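PDB 4IGB: LPXTG cell wall surface protein, which is a peptidoglycan-linked surface protein of Streptococcus gordonii, probably an adhesin, seen here as its N-terminal N1 and N2 domains. Local coordinates for residues B[13-18]-B[220-225]; B[263-268]-B[417-422]. All blocks are in the same frame, centred on the assembly; numbering follows the deposited sequence.

Interaction 1 of 2, residues B[13-18]-B[220-225]; sequences ALEEIK and VNLRLM
Glu15 and Ile17 bond to Asn221, Arg223 and Met225 along two parallel strands. Glu15 N gives to Asn221 O at 2.8 Å, and Arg223 N gives back to Glu15 O at 2.8 Å. Ile17 N then bonds Arg223 O, and Met225 N bonds Ile17 O. The two strands run 9° apart. The CA-H groups of Leu222 and Lys18 also approach the carbonyl oxygens of Glu15 and Met225.

The pair lies inside a five-stranded mixed sheet of the N-terminal domain. Strand 3-7 flanks segment 13-18, and strand 261-264 flanks segment 220-225. Asn221 and Leu222 both face Arg263, a classic beta bulge, just after helix 216-219 ends.

Charged and polar side chains meet on the face that carries Glu16 and Arg223. The Arg223 chain bends at chi2 and chi3 (68°), which brings its guanidinium back over the neighbouring strand. NH2 bonds Ile17 O at 3.1 Å from above the carbonyl plane; the same oxygen also accepts from Met225 N. Glu16 CB covers one guanidinium face and Met225 CG the opposite one. The salt bridge from Glu16 OE2 to Arg223 NH1 is long, 3.9 Å, with the carboxylate stacked on the guanidinium and no N-H aimed at it. Tyr216 and Gln233 bond Glu16 OE2, and Gln233 also takes Arg223 NH1.

Apolar contacts gather on the face of Ile17, Leu222 and Leu224. Ile17 CD1 meets Leu222 CD1 at 3.9 Å, while Ile17 CG2 touches Leu224 CD1. Leu222 also lies alongside the Glu15 chain, pointing the same way. At the start of the pair Leu14 CD1 packs on Val220 CG1 at 3.7 Å.

Water bridges the two chain segments there too. One molecule links Ala13 O (2.8 Å) to Asn221 ND2.

Interaction 2 of 2, residues B[263-268]-B[417-422]; sequences RSNSNS and VDNLSA
A type II' beta turn, Val417 to Leu420, joins two strands of the N2 domain and brings its tip against the end of strand 261-264 in the N-terminal domain. The contact is therefore part of the interface between the two domains. Asp418 and Asn419, the two middle residues of the turn, both point at the strand.

In Arg263, CG is anti to the backbone N (chi1 170°), and a bend at chi3 brings the guanidinium to the turn. Its NH1 makes a salt bridge with Asp418 OD2 at 3.1 Å. The bond is nearly straight, 172°, lies in the guanidinium plane and uses the anti lone pair of the oxygen. A water in the same plane joins Arg263 NH2 to Asp418 OD2. Leu420 lies over one face of the guanidinium, with CD2 4.0 Å from Arg263 NE.

The Asn419 side chain slides past Arg263 in the opposite direction. Its OD1 sits 3.3 Å from Arg263 CD. At the other end of the amide, ND2 bonds Ser264 O at 3.3 Å, in the carbonyl plane. A second water links ND2 to Asn265 O.

Outside the two segments, Glu288 pairs with Arg263 NE, Asn221 OD1 accepts from NH1, and Ser331 N gives to Asp418 OD1. Held by these partners, the guanidinium probably has little freedom to rotate, and its charge probably offsets much of the Asp418-Glu288 repulsion.

In the fold
From the N terminus, strand 14-19 is laid down early, and interaction 1 closes a loop of about 200 residues when strand 220-226 returns beside it. Most of the N-terminal domain lies in that loop. The chain then adds strand 261-264 on the other side of strand 220-226. It completes the N-terminal domain with strands 268-274 and 280-287 and then enters the N2 domain, and interaction 2 closes a second loop of about 150 residues at 417-422. The two loops follow in series and do not cross. The centres of the two contacts are about 12 Å apart. Leu222 O and Arg263 N probably bond across the shared sheet, so the N-terminal strand pairing and the domain interface are directly connected.

Interaction 1 of 2, residues B[13-18]-B[220-225]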
# COMPACT_ATOMS: atom_id res chain seq x y z
N ALA B 13 -12.60 11.07 -4.18
CA ALA B 13 -11.97 11.38 -5.46
C ALA B 13 -10.98 10.29 -5.87
O ALA B 13 -9.95 10.08 -5.23
CB ALA B 13 -11.27 12.75 -5.40
N LEU B 14 -11.33 9.57 -6.93
CA LEU B 14 -10.47 8.54 -7.45
C LEU B 14 -9.92 8.99 -8.79
O LEU B 14 -10.66 9.41 -9.68
CB LEU B 14 -11.23 7.24 -7.65
CG LEU B 14 -10.56 6.27 -8.62
CD1 LEU B 14 -9.23 5.72 -8.06
CD2 LEU B 14 -11.53 5.13 -8.95
N GLU B 15 -8.61 8.90 -8.92
CA GLU B 15 -7.97 9.20 -10.18
C GLU B 15 -7.57 7.89 -10.87
O GLU B 15 -6.84 7.07 -10.30
CB GLU B 15 -6.77 10.11 -9.97
CG GLU B 15 -5.89 10.23 -11.19
CD GLU B 15 -4.66 11.09 -10.96
OE1 GLU B 15 -4.56 11.73 -9.89
OE2 GLU B 15 -3.79 11.11 -11.85
N GLU B 16 -8.08 7.67 -12.07
CA GLU B 16 -7.73 6.48 -12.83
C GLU B 16 -6.88 6.89 -14.03
O GLU B 16 -7.32 7.68 -14.86
CB GLU B 16 -8.97 5.73 -13.30
CG GLU B 16 -9.78 5.09 -12.21
CD GLU B 16 -10.91 4.24 -12.75
OE1 GLU B 16 -11.59 4.71 -13.69
OE2 GLU B 16 -11.14 3.12 -12.25
N ILE B 17 -5.67 6.33 -14.11
CA ILE B 17 -4.72 6.70 -15.15
C ILE B 17 -4.30 5.50 -15.97
O ILE B 17 -4.10 4.42 -15.44
CB ILE B 17 -3.45 7.31 -14.55
CG1 ILE B 17 -3.76 8.62 -13.86
CG2 ILE B 17 -2.41 7.58 -15.65
CD1 ILE B 17 -2.54 9.25 -13.27
N LYS B 18 -4.18 5.70 -17.27
CA LYS B 18 -3.56 4.71 -18.15
C LYS B 18 -2.53 5.43 -19.01
O LYS B 18 -2.84 6.41 -19.67
CB LYS B 18 -4.60 4.03 -19.04
CG LYS B 18 -3.97 3.05 -20.02
CD LYS B 18 -5.00 2.37 -20.90
CE LYS B 18 -5.95 1.53 -20.09
NZ LYS B 18 -7.02 0.92 -20.94
N VAL B 220 -10.17 4.10 -2.88
CA VAL B 220 -8.94 4.20 -3.63
C VAL B 220 -8.73 5.62 -4.17
O VAL B 220 -9.66 6.25 -4.69
CB VAL B 220 -8.89 3.13 -4.76
CG1 VAL B 220 -7.71 3.36 -5.68
CG2 VAL B 220 -8.81 1.76 -4.15
N ASN B 221 -7.51 6.10 -4.00
CA ASN B 221 -7.11 7.42 -4.46
C ASN B 221 -6.62 7.40 -5.91
O ASN B 221 -6.97 8.27 -6.70
CB ASN B 221 -6.02 8.00 -3.55
CG ASN B 221 -5.55 9.38 -4.01
OD1 ASN B 221 -4.57 9.49 -4.74
ND2 ASN B 221 -6.23 10.42 -3.58
N LEU B 222 -5.82 6.39 -6.26
CA LEU B 222 -5.23 6.34 -7.60
C LEU B 222 -5.10 4.93 -8.15
O LEU B 222 -4.56 4.02 -7.48
CB LEU B 222 -3.87 7.06 -7.60
CG LEU B 222 -3.00 7.09 -8.87
CD1 LEU B 222 -3.80 7.52 -10.06
CD2 LEU B 222 -1.83 8.04 -8.69
N ARG B 223 -5.60 4.73 -9.36
CA ARG B 223 -5.46 3.45 -10.04
C ARG B 223 -4.66 3.60 -11.33
O ARG B 223 -5.08 4.29 -12.26
CB ARG B 223 -6.82 2.83 -10.36
CG ARG B 223 -6.70 1.46 -11.02
CD ARG B 223 -7.51 1.38 -12.31
NE ARG B 223 -6.95 2.22 -13.36
CZ ARG B 223 -7.51 2.38 -14.56
NH1 ARG B 223 -8.64 1.76 -14.85
NH2 ARG B 223 -6.93 3.16 -15.46
N LEU B 224 -3.50 2.96 -11.37
CA LEU B 224 -2.65 3.08 -12.54
C LEU B 224 -2.71 1.82 -13.40
O LEU B 224 -2.60 0.72 -12.88
CB LEU B 224 -1.20 3.35 -12.13
CG LEU B 224 -0.22 3.25 -13.31
CD1 LEU B 224 -0.33 4.50 -14.18
CD2 LEU B 224 1.21 3.06 -12.82
N MET B 225 -2.88 2.00 -14.70
CA MET B 225 -2.72 0.92 -15.67
C MET B 225 -1.72 1.34 -16.72
O MET B 225 -1.52 2.52 -16.98
CB MET B 225 -4.02 0.63 -16.39
CG MET B 225 -5.02 -0.19 -15.64
SD MET B 225 -6.42 -0.48 -16.72
CE MET B 225 -7.41 -1.57 -15.67
O HOH W 1 -11.49 7.97 -3.57
O HOH W 2 -8.97 10.38 -2.66
O HOH W 3 -7.74 11.36 -6.44
O HOH W 4 -4.86 11.39 -6.84

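Interaction 2 of 2, residues B[263-268]-B[417-422]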
# COMPACT_ATOMS: atom_id res chain seq x y z
N ARG B 263 -3.31 2.83 -5.30
CA ARG B 263 -2.94 3.57 -4.09
C ARG B 263 -4.21 3.89 -3.31
O ARG B 263 -5.10 4.56 -3.81
CB ARG B 263 -2.21 4.86 -4.44
CG ARG B 263 -2.01 5.80 -3.24
CD ARG B 263 -1.89 7.24 -3.67
NE ARG B 263 -0.69 7.52 -4.46
CZ ARG B 263 -0.55 8.63 -5.19
NH1 ARG B 263 -1.54 9.51 -5.24
NH2 ARG B 263 0.57 8.85 -5.87
N SER B 264 -4.31 3.35 -2.10
CA SER B 264 -5.48 3.57 -1.24
C SER B 264 -5.63 5.02 -0.77
O SER B 264 -4.67 5.79 -0.77
CB SER B 264 -5.45 2.64 -0.02
OG SER B 264 -6.54 2.91 0.86
N ASN B 265 -6.84 5.39 -0.36
CA ASN B 265 -7.05 6.61 0.40
C ASN B 265 -6.47 6.53 1.81
O ASN B 265 -6.30 7.55 2.48
CB ASN B 265 -8.55 6.92 0.52
CG ASN B 265 -9.14 7.46 -0.76
OD1 ASN B 265 -8.43 8.07 -1.56
ND2 ASN B 265 -10.44 7.24 -0.97
N SER B 266 -6.20 5.31 2.29
CA SER B 266 -5.80 5.13 3.69
C SER B 266 -4.66 4.14 3.82
O SER B 266 -4.01 3.77 2.83
CB SER B 266 -6.98 4.64 4.54
OG SER B 266 -7.36 3.31 4.17
N ASN B 267 -4.42 3.70 5.05
CA ASN B 267 -3.40 2.68 5.29
C ASN B 267 -3.98 1.27 5.11
O ASN B 267 -3.33 0.27 5.42
CB ASN B 267 -2.81 2.84 6.69
CG ASN B 267 -3.88 2.72 7.79
OD1 ASN B 267 -5.01 3.14 7.62
ND2 ASN B 267 -3.51 2.12 8.92
N SER B 268 -5.21 1.18 4.61
CA SER B 268 -5.80 -0.13 4.37
C SER B 268 -6.51 -0.29 3.03
O SER B 268 -6.81 0.68 2.33
CB SER B 268 -6.79 -0.49 5.49
OG SER B 268 -7.87 0.40 5.45
N VAL B 417 2.28 15.20 -1.21
CA VAL B 417 2.28 14.96 -2.64
C VAL B 417 1.02 14.13 -2.86
O VAL B 417 0.92 13.04 -2.32
CB VAL B 417 3.52 14.14 -3.07
CG1 VAL B 417 3.44 13.74 -4.54
CG2 VAL B 417 4.81 14.92 -2.78
N ASP B 418 0.04 14.66 -3.59
CA ASP B 418 -1.33 14.13 -3.56
C ASP B 418 -1.74 13.86 -2.10
O ASP B 418 -1.64 14.75 -1.27
CB ASP B 418 -1.49 12.89 -4.43
CG ASP B 418 -1.31 13.19 -5.91
OD1 ASP B 418 -1.27 14.39 -6.27
OD2 ASP B 418 -1.21 12.23 -6.70
N ASN B 419 -2.18 12.64 -1.79
CA ASN B 419 -2.56 12.31 -0.41
C ASN B 419 -1.41 11.65 0.38
O ASN B 419 -1.62 11.19 1.50
CB ASN B 419 -3.80 11.40 -0.37
CG ASN B 419 -3.56 10.05 -1.03
OD1 ASN B 419 -2.66 9.93 -1.88
ND2 ASN B 419 -4.35 9.04 -0.65
N LEU B 420 -0.21 11.61 -0.20
CA LEU B 420 0.95 11.10 0.52
C LEU B 420 1.48 12.13 1.50
O LEU B 420 1.22 13.32 1.37
CB LEU B 420 2.07 10.69 -0.45
CG LEU B 420 1.58 9.77 -1.57
CD1 LEU B 420 2.70 9.43 -2.55
CD2 LEU B 420 0.95 8.50 -0.96
N SER B 421 2.23 11.65 2.49
CA SER B 421 2.79 12.50 3.52
C SER B 421 4.20 12.06 3.79
O SER B 421 4.48 10.88 3.78
CB SER B 421 2.00 12.35 4.82
OG SER B 421 1.03 13.35 4.90
N ALA B 422 5.08 13.02 4.05
CA ALA B 422 6.41 12.72 4.56
C ALA B 422 6.87 13.82 5.51
O ALA B 422 7.20 14.92 5.07
CB ALA B 422 7.39 12.57 3.43
O HOH W 5 1.00 11.22 -7.49
O HOH W 6 -6.52 10.10 1.22